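Local atomic coordinates of putative permease protein, ABC transporter (Porphyromonas gingivalis, PDB entry 3IS6), a protein that probably takes part in transmembrane transport as an ABC transporter permease, this chain being the part that contains its MacB-like periplasmic core domain. Residues V17-T22 with L34-V39; R13-K18 with V184-G189; D106-L111 with S136-T141; Y76-L81 with A157-P162. All coordinates share one frame; numbering follows the deposited sequence.

All four contacts belong to one mixed, branched or curled sheet in the MacB-like periplasmic core domain. Contacts 1 and 2 share V17 and K18 on strand 14-23: one is the local hairpin to strand 32-36, partly buried, with a salt bridge on one face and waters where the strands part; the other is a more buried pairing with distant strand 181-186, extended by the R13 side chain bonding to L186 O. Contacts 3 and 4 lie across the chain's centre and use parallel pairing. L111 O and L160 N join them at 2.9 Å, probably hydrogen-bonded. Contact 4 is buried, a backbone ladder extended by an aspartate and flanked by apolar side chains; contact 3 reaches the second subunit.

Contact 1: V17-T22 with L34-V39; sequences VKTHGT and LDFSQV
T19 lays CB and CG2 obliquely against the F36 ring, CB standing 3.8 Å from CD2 of F36. The two residues form a hydrogen-bonded pair of the antiparallel beta hairpin made by strands 14-23 and 32-36, whose short segments run at 170° to each other. The register is supported by nearly straight bonds in both directions between T19 and F36, with F36 N meeting T19 O at 3.0 Å in the carbonyl plane. At the next hydrogen-bonded pair, L34 N reaches G21 O at 2.8 Å, approaching from above the carbonyl plane, while L34 CB packs on the same glycine carbonyl. The face of H20 and D35 is polar, and the K18 ammonium reaches it. Bends along the K18 chain bring NZ to D35 OD1 at 2.7 Å, a salt bridge on the syn side of the carboxylate; F36 O and S37 OG add only weak bonds to the same ammonium group. Strand 218-225 pairs along the other edge of strand 14-23, as backbone bonds of K18 with S222 and of H20 with H220 establish. Past F36 the backbones part and ordered water replaces direct pairing. V17 and V39 still touch through their CG1 methyls, crossing at about a right angle, and one water donates both to V17 O at 2.7 Å and to S37 O at 2.8 Å.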
# COMPACT_ATOMS: atom_id res chain seq x y z
N VAL A 17 7.32 18.80 -10.08
CA VAL A 17 6.55 19.62 -9.21
C VAL A 17 7.21 19.69 -7.87
O VAL A 17 7.38 18.72 -7.22
CB VAL A 17 5.16 19.07 -9.00
CG1 VAL A 17 4.41 19.94 -8.16
CG2 VAL A 17 4.46 18.83 -10.29
N LYS A 18 7.54 20.90 -7.48
CA LYS A 18 8.13 21.20 -6.21
C LYS A 18 7.13 21.89 -5.29
O LYS A 18 6.15 22.41 -5.73
CB LYS A 18 9.37 22.07 -6.36
CG LYS A 18 10.40 21.57 -7.31
CD LYS A 18 11.66 21.26 -6.62
CE LYS A 18 11.97 22.26 -5.59
NZ LYS A 18 12.63 21.67 -4.49
N THR A 19 7.41 21.83 -4.01
CA THR A 19 6.56 22.41 -3.01
C THR A 19 7.40 23.30 -2.13
O THR A 19 8.44 22.90 -1.69
CB THR A 19 5.98 21.33 -2.14
OG1 THR A 19 5.43 20.29 -2.95
CG2 THR A 19 4.91 21.87 -1.26
N HIS A 20 6.91 24.50 -1.88
CA HIS A 20 7.57 25.48 -1.04
C HIS A 20 6.62 26.07 0.00
O HIS A 20 5.46 26.18 -0.23
CB HIS A 20 8.09 26.62 -1.88
CG HIS A 20 9.02 26.20 -2.96
ND1 HIS A 20 10.32 25.85 -2.71
CD2 HIS A 20 8.85 26.11 -4.29
CE1 HIS A 20 10.90 25.53 -3.84
NE2 HIS A 20 10.03 25.68 -4.82
N GLY A 21 7.15 26.48 1.13
CA GLY A 21 6.32 27.05 2.16
C GLY A 21 7.03 27.20 3.47
O GLY A 21 8.22 27.23 3.51
N THR A 22 6.27 27.27 4.54
CA THR A 22 6.79 27.52 5.85
C THR A 22 5.96 26.80 6.88
O THR A 22 4.82 26.56 6.68
CB THR A 22 6.73 29.00 6.20
OG1 THR A 22 5.38 29.43 6.21
CG2 THR A 22 7.49 29.83 5.20
N LEU A 34 10.13 25.32 4.07
CA LEU A 34 9.83 24.02 3.51
C LEU A 34 10.19 23.98 2.05
O LEU A 34 9.85 24.87 1.32
CB LEU A 34 8.35 23.70 3.65
CG LEU A 34 7.75 23.66 5.03
CD1 LEU A 34 6.32 23.35 4.95
CD2 LEU A 34 8.43 22.69 5.87
N ASP A 35 10.89 22.94 1.67
CA ASP A 35 11.30 22.72 0.31
C ASP A 35 11.26 21.21 0.01
O ASP A 35 12.08 20.50 0.50
CB ASP A 35 12.72 23.25 0.21
CG ASP A 35 13.27 23.20 -1.15
OD1 ASP A 35 12.95 22.31 -1.92
OD2 ASP A 35 14.07 24.09 -1.47
N PHE A 36 10.30 20.78 -0.81
CA PHE A 36 10.10 19.38 -1.18
C PHE A 36 10.24 19.17 -2.67
O PHE A 36 9.93 20.02 -3.45
CB PHE A 36 8.71 18.86 -0.83
CG PHE A 36 8.25 19.15 0.55
CD1 PHE A 36 9.11 19.46 1.55
CD2 PHE A 36 6.90 19.08 0.84
CE1 PHE A 36 8.65 19.71 2.78
CE2 PHE A 36 6.45 19.33 2.07
CZ PHE A 36 7.33 19.64 3.05
N SER A 37 10.74 18.02 -3.04
CA SER A 37 10.85 17.65 -4.42
C SER A 37 9.87 16.56 -4.82
O SER A 37 9.87 16.12 -5.93
CB SER A 37 12.26 17.21 -4.71
OG SER A 37 13.11 18.30 -4.74
N GLN A 38 9.06 16.16 -3.86
CA GLN A 38 8.07 15.11 -4.03
C GLN A 38 6.71 15.61 -3.55
O GLN A 38 6.64 16.55 -2.83
CB GLN A 38 8.51 13.84 -3.32
CG GLN A 38 9.78 13.28 -3.87
CD GLN A 38 10.18 11.90 -3.35
OE1 GLN A 38 11.16 11.37 -3.77
NE2 GLN A 38 9.42 11.36 -2.46
N VAL A 39 5.66 14.97 -4.01
CA VAL A 39 4.30 15.37 -3.77
C VAL A 39 3.41 14.19 -3.37
O VAL A 39 3.79 13.05 -3.45
CB VAL A 39 3.69 16.03 -4.98
CG1 VAL A 39 4.44 17.25 -5.38
CG2 VAL A 39 3.62 15.08 -6.10
O HOH W 1 7.66 16.02 -7.62
O HOH W 2 7.31 18.79 -4.26

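Contact 2: R13-K18 with V184-G189; sequences RICIVK and VRLRPG
R13 leaves its backbone with CG turned away from the carbonyl carbon (chi1 -64°), runs extended through chi2, and then folds sharply at chi3 (-88°), which brings the edge of the guanidinium to the end of strand 181-186. There NH1 donates to L186 O at 2.9 Å. The acceptor lies close to the guanidinium plane, whereas P188 lies over one face, toward its rim, its CD 3.9 Å from R13 NH1. The backbone of R13 takes part as well: its O accepts from L186 N at 3.2 Å, so main chain and side chain of one residue hold both polar atoms of L186. Beyond this point the pairing is ordinary antiparallel sheet. V184 and C15 form a hydrogen-bonded pair, C15 N reaching V184 O and V184 N reaching C15 O, each at 2.9 Å and close to straight, while I14 and R185 are a non-hydrogen-bonded pair. The segments of strands 14-18 and 184-186 meet at 137°, well short of exactly antiparallel, which marks the two short strands as twisted against each other within the sheet of this MacB-like periplasmic core domain. On the face carrying C15 and V184 the chemistry is apolar: C15 SG rests 3.9 Å from L186 CD1, and V17 CG2 meets V184 CG2 at 4.0 Å. The other face carries R185, whose CD lies 3.9 Å from R13 NH1. E55 of strand 54-70 bridges the two arginines, its OE1 forming a salt bridge with R13 NH1 and its OE2 another with R185 NH1.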
# COMPACT_ATOMS: atom_id res chain seq x y z
N ARG A 13 11.37 20.47 -22.20
CA ARG A 13 10.05 20.82 -21.71
C ARG A 13 9.53 20.05 -20.49
O ARG A 13 8.41 20.18 -20.11
CB ARG A 13 9.03 20.74 -22.84
CG ARG A 13 9.28 21.72 -23.94
CD ARG A 13 8.16 21.75 -24.93
NE ARG A 13 8.31 20.78 -25.98
CZ ARG A 13 7.38 19.91 -26.30
NH1 ARG A 13 6.27 19.89 -25.64
NH2 ARG A 13 7.57 19.06 -27.27
N ILE A 14 10.37 19.23 -19.89
CA ILE A 14 9.96 18.48 -18.72
C ILE A 14 10.30 19.20 -17.44
O ILE A 14 11.38 19.64 -17.27
CB ILE A 14 10.61 17.11 -18.68
CG1 ILE A 14 10.32 16.35 -19.96
CG2 ILE A 14 10.15 16.35 -17.50
CD1 ILE A 14 11.06 15.11 -20.07
N CYS A 15 9.33 19.26 -16.56
CA CYS A 15 9.44 19.83 -15.24
C CYS A 15 9.04 18.80 -14.18
O CYS A 15 8.42 17.84 -14.49
CB CYS A 15 8.52 21.03 -15.11
SG CYS A 15 8.83 22.39 -16.19
N ILE A 16 9.41 19.05 -12.95
CA ILE A 16 8.90 18.33 -11.82
C ILE A 16 8.18 19.31 -10.94
O ILE A 16 8.39 20.49 -11.03
CB ILE A 16 9.96 17.57 -10.99
CG1 ILE A 16 11.01 18.50 -10.42
CG2 ILE A 16 10.62 16.52 -11.79
CD1 ILE A 16 11.65 17.98 -9.15
N VAL A 17 7.32 18.80 -10.08
CA VAL A 17 6.55 19.62 -9.21
C VAL A 17 7.21 19.69 -7.87
O VAL A 17 7.38 18.72 -7.22
CB VAL A 17 5.16 19.07 -9.00
CG1 VAL A 17 4.41 19.94 -8.16
CG2 VAL A 17 4.46 18.83 -10.29
N LYS A 18 7.54 20.90 -7.48
CA LYS A 18 8.13 21.20 -6.21
C LYS A 18 7.13 21.89 -5.29
O LYS A 18 6.15 22.41 -5.73
CB LYS A 18 9.37 22.07 -6.36
CG LYS A 18 10.40 21.57 -7.31
CD LYS A 18 11.66 21.26 -6.62
CE LYS A 18 11.97 22.26 -5.59
NZ LYS A 18 12.63 21.67 -4.49
N VAL A 184 5.90 16.72 -15.36
CA VAL A 184 5.00 17.44 -16.21
C VAL A 184 5.68 17.91 -17.48
O VAL A 184 6.66 18.58 -17.41
CB VAL A 184 4.52 18.66 -15.48
CG1 VAL A 184 3.56 19.41 -16.26
CG2 VAL A 184 3.96 18.33 -14.19
N ARG A 185 5.14 17.58 -18.63
CA ARG A 185 5.65 18.12 -19.86
C ARG A 185 4.75 19.21 -20.40
O ARG A 185 3.62 18.98 -20.68
CB ARG A 185 5.79 17.04 -20.91
CG ARG A 185 6.43 17.47 -22.17
CD ARG A 185 5.92 16.73 -23.33
NE ARG A 185 6.36 15.37 -23.33
CZ ARG A 185 5.71 14.38 -23.90
NH1 ARG A 185 4.60 14.62 -24.56
NH2 ARG A 185 6.18 13.17 -23.82
N LEU A 186 5.29 20.40 -20.51
CA LEU A 186 4.60 21.55 -21.05
C LEU A 186 4.62 21.65 -22.57
O LEU A 186 5.53 21.22 -23.21
CB LEU A 186 5.18 22.82 -20.45
CG LEU A 186 5.34 22.85 -18.96
CD1 LEU A 186 6.12 23.98 -18.53
CD2 LEU A 186 4.04 22.85 -18.33
N ARG A 187 3.61 22.29 -23.13
CA ARG A 187 3.62 22.63 -24.53
C ARG A 187 4.63 23.71 -24.82
O ARG A 187 4.99 24.48 -23.96
CB ARG A 187 2.26 23.09 -24.98
CG ARG A 187 1.14 22.39 -24.38
CD ARG A 187 0.04 22.14 -25.37
NE ARG A 187 -1.06 21.38 -24.79
CZ ARG A 187 -1.43 20.17 -25.20
NH1 ARG A 187 -0.81 19.60 -26.21
NH2 ARG A 187 -2.43 19.56 -24.60
N PRO A 188 5.06 23.79 -26.05
CA PRO A 188 6.10 24.73 -26.42
C PRO A 188 5.68 26.15 -26.09
O PRO A 188 4.56 26.52 -26.26
CB PRO A 188 6.16 24.58 -27.92
CG PRO A 188 5.68 23.29 -28.17
CD PRO A 188 4.62 23.03 -27.21
N GLY A 189 6.60 26.91 -25.55
CA GLY A 189 6.33 28.28 -25.22
C GLY A 189 5.69 28.58 -23.90
O GLY A 189 5.55 29.75 -23.57

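Contact 3: D106-L111 with S136-T141; sequences DNMTCL and SDRAIT
T141 O accepts from C110 N of strand 109-113 at 3.0 Å, with a weaker CA-H...O contact from T109 CA at 3.2 Å. One step back, T141 N donates to M108 O at 3.0 Å, almost straight (174°). T141 thus gives and receives on either side of T109, the pattern of a parallel bridge, with the paired CA atoms of T109 and T141 4.7 Å apart. The strand enters this bridge from a type I turn, D106 to T109. D106 OD1 takes the M108 N-H at 2.7 Å in an Asx turn, meeting it from above the carboxylate plane, and D106 O accepts from both N and OG1 of T109. These bonds brace the turn next to M108 O, the acceptor of T141 N. Side chains add two separate patches. C110 CB packs on I140 CG2 at 3.9 Å; C110 also touches L129 and L161 of neighbouring strands. The selenomethionine M108 bends at chi2 and chi3 (-66° and -71°), curling its terminal methyl across R138 at about a right angle: M108 CE sits 3.6 Å from R138 CG and over one face of the guanidinium, toward its rim, while also nearing A139 O at 3.4 Å. R138 NH1 is spent elsewhere, on the backbone oxygens of L240 and Q243 of the second subunit. The chemistry therefore divides the work: backbone bonds set the sheet register, while M108 packs on an arginine whose polar end bonds to the second subunit of this assembly.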
# COMPACT_ATOMS: atom_id res chain seq x y z
N ASP A 106 -1.74 -4.19 -15.78
CA ASP A 106 -2.23 -5.27 -14.96
C ASP A 106 -1.39 -5.39 -13.72
O ASP A 106 -0.21 -5.54 -13.81
CB ASP A 106 -2.14 -6.56 -15.75
CG ASP A 106 -2.58 -7.76 -14.98
OD1 ASP A 106 -2.55 -7.78 -13.76
OD2 ASP A 106 -2.96 -8.72 -15.62
N ASN A 107 -2.02 -5.37 -12.57
CA ASN A 107 -1.33 -5.34 -11.30
C ASN A 107 -0.48 -6.56 -11.06
O ASN A 107 0.42 -6.51 -10.29
CB ASN A 107 -2.30 -5.11 -10.15
CG ASN A 107 -2.80 -3.68 -10.07
OD1 ASN A 107 -2.05 -2.74 -10.12
ND2 ASN A 107 -4.08 -3.53 -9.95
N MSE A 108 -0.74 -7.65 -11.73
CA MSE A 108 0.00 -8.87 -11.49
C MSE A 108 1.18 -9.07 -12.44
O MSE A 108 1.70 -10.14 -12.56
CB MSE A 108 -0.89 -10.11 -11.46
CG MSE A 108 -1.99 -10.08 -10.44
SE MSE A 108 -1.38 -10.10 -8.67
CE MSE A 108 -0.77 -11.86 -8.60
N THR A 109 1.58 -8.01 -13.11
CA THR A 109 2.64 -8.09 -14.07
C THR A 109 3.66 -6.97 -13.90
O THR A 109 3.34 -5.95 -13.40
CB THR A 109 2.12 -7.98 -15.48
OG1 THR A 109 1.68 -6.65 -15.68
CG2 THR A 109 0.99 -8.92 -15.70
N CYS A 110 4.87 -7.21 -14.33
CA CYS A 110 5.96 -6.26 -14.23
C CYS A 110 6.79 -6.15 -15.49
O CYS A 110 6.73 -6.97 -16.34
CB CYS A 110 6.88 -6.63 -13.09
SG CYS A 110 7.89 -7.99 -13.35
N LEU A 111 7.57 -5.09 -15.57
CA LEU A 111 8.56 -4.94 -16.59
C LEU A 111 9.90 -5.01 -15.90
O LEU A 111 10.04 -4.57 -14.80
CB LEU A 111 8.44 -3.63 -17.30
CG LEU A 111 7.11 -3.28 -17.90
CD1 LEU A 111 7.11 -1.88 -18.36
CD2 LEU A 111 6.86 -4.18 -19.04
N SER A 136 3.82 -17.65 -0.14
CA SER A 136 2.64 -17.86 -0.96
C SER A 136 3.01 -18.25 -2.38
O SER A 136 4.07 -17.94 -2.82
CB SER A 136 1.79 -16.59 -0.97
OG SER A 136 0.75 -16.63 -1.89
N ASP A 137 2.14 -18.93 -3.10
CA ASP A 137 2.44 -19.20 -4.48
C ASP A 137 1.98 -18.12 -5.43
O ASP A 137 2.17 -18.23 -6.60
CB ASP A 137 2.10 -20.62 -4.95
CG ASP A 137 0.66 -20.88 -5.07
OD1 ASP A 137 -0.10 -19.93 -5.15
OD2 ASP A 137 0.29 -22.07 -5.07
N ARG A 138 1.42 -17.06 -4.91
CA ARG A 138 1.12 -15.90 -5.72
C ARG A 138 2.42 -15.31 -6.26
O ARG A 138 3.38 -15.22 -5.58
CB ARG A 138 0.37 -14.85 -4.92
CG ARG A 138 0.26 -13.53 -5.59
CD ARG A 138 -0.64 -12.60 -4.85
NE ARG A 138 -2.01 -12.98 -5.07
CZ ARG A 138 -3.03 -12.17 -5.15
NH1 ARG A 138 -2.89 -10.88 -5.02
NH2 ARG A 138 -4.21 -12.68 -5.37
N ALA A 139 2.40 -14.93 -7.51
CA ALA A 139 3.58 -14.41 -8.16
C ALA A 139 3.30 -13.32 -9.16
O ALA A 139 2.23 -13.18 -9.64
CB ALA A 139 4.32 -15.52 -8.80
N ILE A 140 4.32 -12.56 -9.48
CA ILE A 140 4.26 -11.55 -10.48
C ILE A 140 4.83 -12.11 -11.77
O ILE A 140 5.85 -12.72 -11.75
CB ILE A 140 5.07 -10.35 -10.08
CG1 ILE A 140 4.64 -9.84 -8.72
CG2 ILE A 140 4.91 -9.28 -11.04
CD1 ILE A 140 5.70 -9.07 -8.00
N THR A 141 4.15 -11.88 -12.87
CA THR A 141 4.55 -12.34 -14.17
C THR A 141 5.32 -11.28 -14.92
O THR A 141 4.92 -10.17 -14.95
CB THR A 141 3.34 -12.64 -15.01
OG1 THR A 141 2.61 -13.70 -14.42
CG2 THR A 141 3.73 -13.03 -16.34

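Contact 4: Y76-L81 with A157-P162; sequences YETKTL and ADMLLP
Backbone bonds between K79, L81 and strand 159-162 define this contact as parallel beta pairing within the MacB-like core domain, between strand 74-83 and a strand some 75 residues later. The segments cross at -32°, and T80 with M159 and L81 with L160 form the bridges. L81 is gripped on both sides: its N reaches M159 O at 3.0 Å, nearly along the C=O axis, and its O accepts from L161 N at 3.1 Å. K79 O receives M159 N at 3.1 Å, with D158 N adding a weak, strongly bent bond. One side chain joins the polar group. D158 turns its carboxylate back across the strand end, CG lying beside its own backbone N (chi1 -50°), and OD2 takes the K79 N-H at 2.9 Å on its anti side, 31° out of the carboxylate plane. This carboxylate thus extends the ladder ahead of the first bridge, T80 with M159, where no backbone partner from the other segment meets K79 N. The K79 ammonium is engaged by Q156 OE1 instead, and a Tris molecule, probably from the crystallisation liquor, lies near its side chain. Apolar contacts flank the ladder. On the face of T80 and M159, T80 CG2 touches L161 CD1 at 3.8 Å, and M159 also touches C110 and I112 of strand 109-113. On the face of L81 and L160 the two leucines run side by side, pointing the same way, their CD2 methyls 4.0 Å apart, while A157 CB fits against L81 CB at 3.7 Å.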
# COMPACT_ATOMS: atom_id res chain seq x y z
N TYR A 76 17.46 -12.44 -6.69
CA TYR A 76 18.00 -11.25 -7.29
C TYR A 76 17.62 -10.00 -6.53
O TYR A 76 16.50 -9.82 -6.18
CB TYR A 76 17.53 -11.14 -8.73
CG TYR A 76 17.97 -12.30 -9.55
CD1 TYR A 76 19.22 -12.36 -10.07
CD2 TYR A 76 17.16 -13.38 -9.73
CE1 TYR A 76 19.63 -13.42 -10.78
CE2 TYR A 76 17.57 -14.45 -10.44
CZ TYR A 76 18.81 -14.47 -10.96
OH TYR A 76 19.24 -15.52 -11.66
N GLU A 77 18.58 -9.14 -6.30
CA GLU A 77 18.33 -7.85 -5.71
C GLU A 77 17.82 -6.95 -6.82
O GLU A 77 18.43 -6.84 -7.84
CB GLU A 77 19.60 -7.31 -5.09
CG GLU A 77 19.50 -5.93 -4.52
CD GLU A 77 20.86 -5.33 -4.15
OE1 GLU A 77 21.48 -4.67 -4.99
OE2 GLU A 77 21.29 -5.54 -3.02
N THR A 78 16.67 -6.35 -6.62
CA THR A 78 16.08 -5.54 -7.63
C THR A 78 15.61 -4.20 -7.09
O THR A 78 15.06 -4.14 -6.04
CB THR A 78 14.92 -6.27 -8.32
OG1 THR A 78 13.72 -5.96 -7.66
CG2 THR A 78 15.09 -7.74 -8.26
N LYS A 79 15.81 -3.15 -7.86
CA LYS A 79 15.32 -1.84 -7.50
C LYS A 79 14.03 -1.56 -8.21
O LYS A 79 13.98 -1.51 -9.41
CB LYS A 79 16.33 -0.77 -7.86
CG LYS A 79 15.99 0.55 -7.31
CD LYS A 79 16.70 1.64 -7.99
CE LYS A 79 17.05 2.73 -7.09
NZ LYS A 79 18.49 2.86 -7.04
N THR A 80 12.99 -1.37 -7.44
CA THR A 80 11.65 -1.34 -7.94
C THR A 80 10.99 0.04 -7.89
O THR A 80 10.97 0.68 -6.88
CB THR A 80 10.79 -2.33 -7.16
OG1 THR A 80 11.28 -3.64 -7.34
CG2 THR A 80 9.42 -2.27 -7.60
N LEU A 81 10.46 0.46 -9.00
CA LEU A 81 9.80 1.71 -9.14
C LEU A 81 8.36 1.51 -9.61
O LEU A 81 8.11 0.76 -10.50
CB LEU A 81 10.56 2.58 -10.12
CG LEU A 81 10.08 3.98 -10.44
CD1 LEU A 81 10.27 4.88 -9.30
CD2 LEU A 81 10.79 4.50 -11.60
N ALA A 157 15.53 2.28 -12.14
CA ALA A 157 14.71 1.12 -11.88
C ALA A 157 15.21 -0.13 -12.61
O ALA A 157 15.45 -0.08 -13.76
CB ALA A 157 13.33 1.40 -12.27
N ASP A 158 15.42 -1.21 -11.89
CA ASP A 158 15.47 -2.56 -12.41
C ASP A 158 14.12 -3.17 -12.81
O ASP A 158 14.04 -3.92 -13.72
CB ASP A 158 16.21 -3.48 -11.46
CG ASP A 158 17.55 -2.91 -11.04
OD1 ASP A 158 18.20 -2.26 -11.86
OD2 ASP A 158 17.94 -3.07 -9.87
N MSE A 159 13.09 -2.89 -12.04
CA MSE A 159 11.76 -3.42 -12.24
C MSE A 159 10.73 -2.33 -12.14
O MSE A 159 10.80 -1.51 -11.29
CB MSE A 159 11.49 -4.52 -11.21
CG MSE A 159 10.06 -5.06 -11.13
SE MSE A 159 9.89 -6.74 -10.09
CE MSE A 159 9.90 -6.00 -8.40
N LEU A 160 9.73 -2.37 -12.99
CA LEU A 160 8.65 -1.43 -12.95
C LEU A 160 7.34 -2.14 -12.66
O LEU A 160 7.04 -3.12 -13.25
CB LEU A 160 8.54 -0.69 -14.27
CG LEU A 160 9.64 0.25 -14.73
CD1 LEU A 160 9.52 0.65 -16.15
CD2 LEU A 160 9.73 1.42 -13.84
N LEU A 161 6.57 -1.60 -11.74
CA LEU A 161 5.28 -2.12 -11.36
C LEU A 161 4.25 -1.03 -11.49
O LEU A 161 4.56 0.09 -11.39
CB LEU A 161 5.30 -2.59 -9.93
CG LEU A 161 5.99 -3.89 -9.60
CD1 LEU A 161 6.13 -4.06 -8.15
CD2 LEU A 161 5.25 -5.02 -10.16
N PRO A 162 3.00 -1.37 -11.70
CA PRO A 162 2.00 -0.32 -11.83
C PRO A 162 1.79 0.45 -10.55
O PRO A 162 1.78 -0.09 -9.48
CB PRO A 162 0.75 -1.09 -12.23
CG PRO A 162 1.18 -2.32 -12.63
CD PRO A 162 2.39 -2.67 -11.89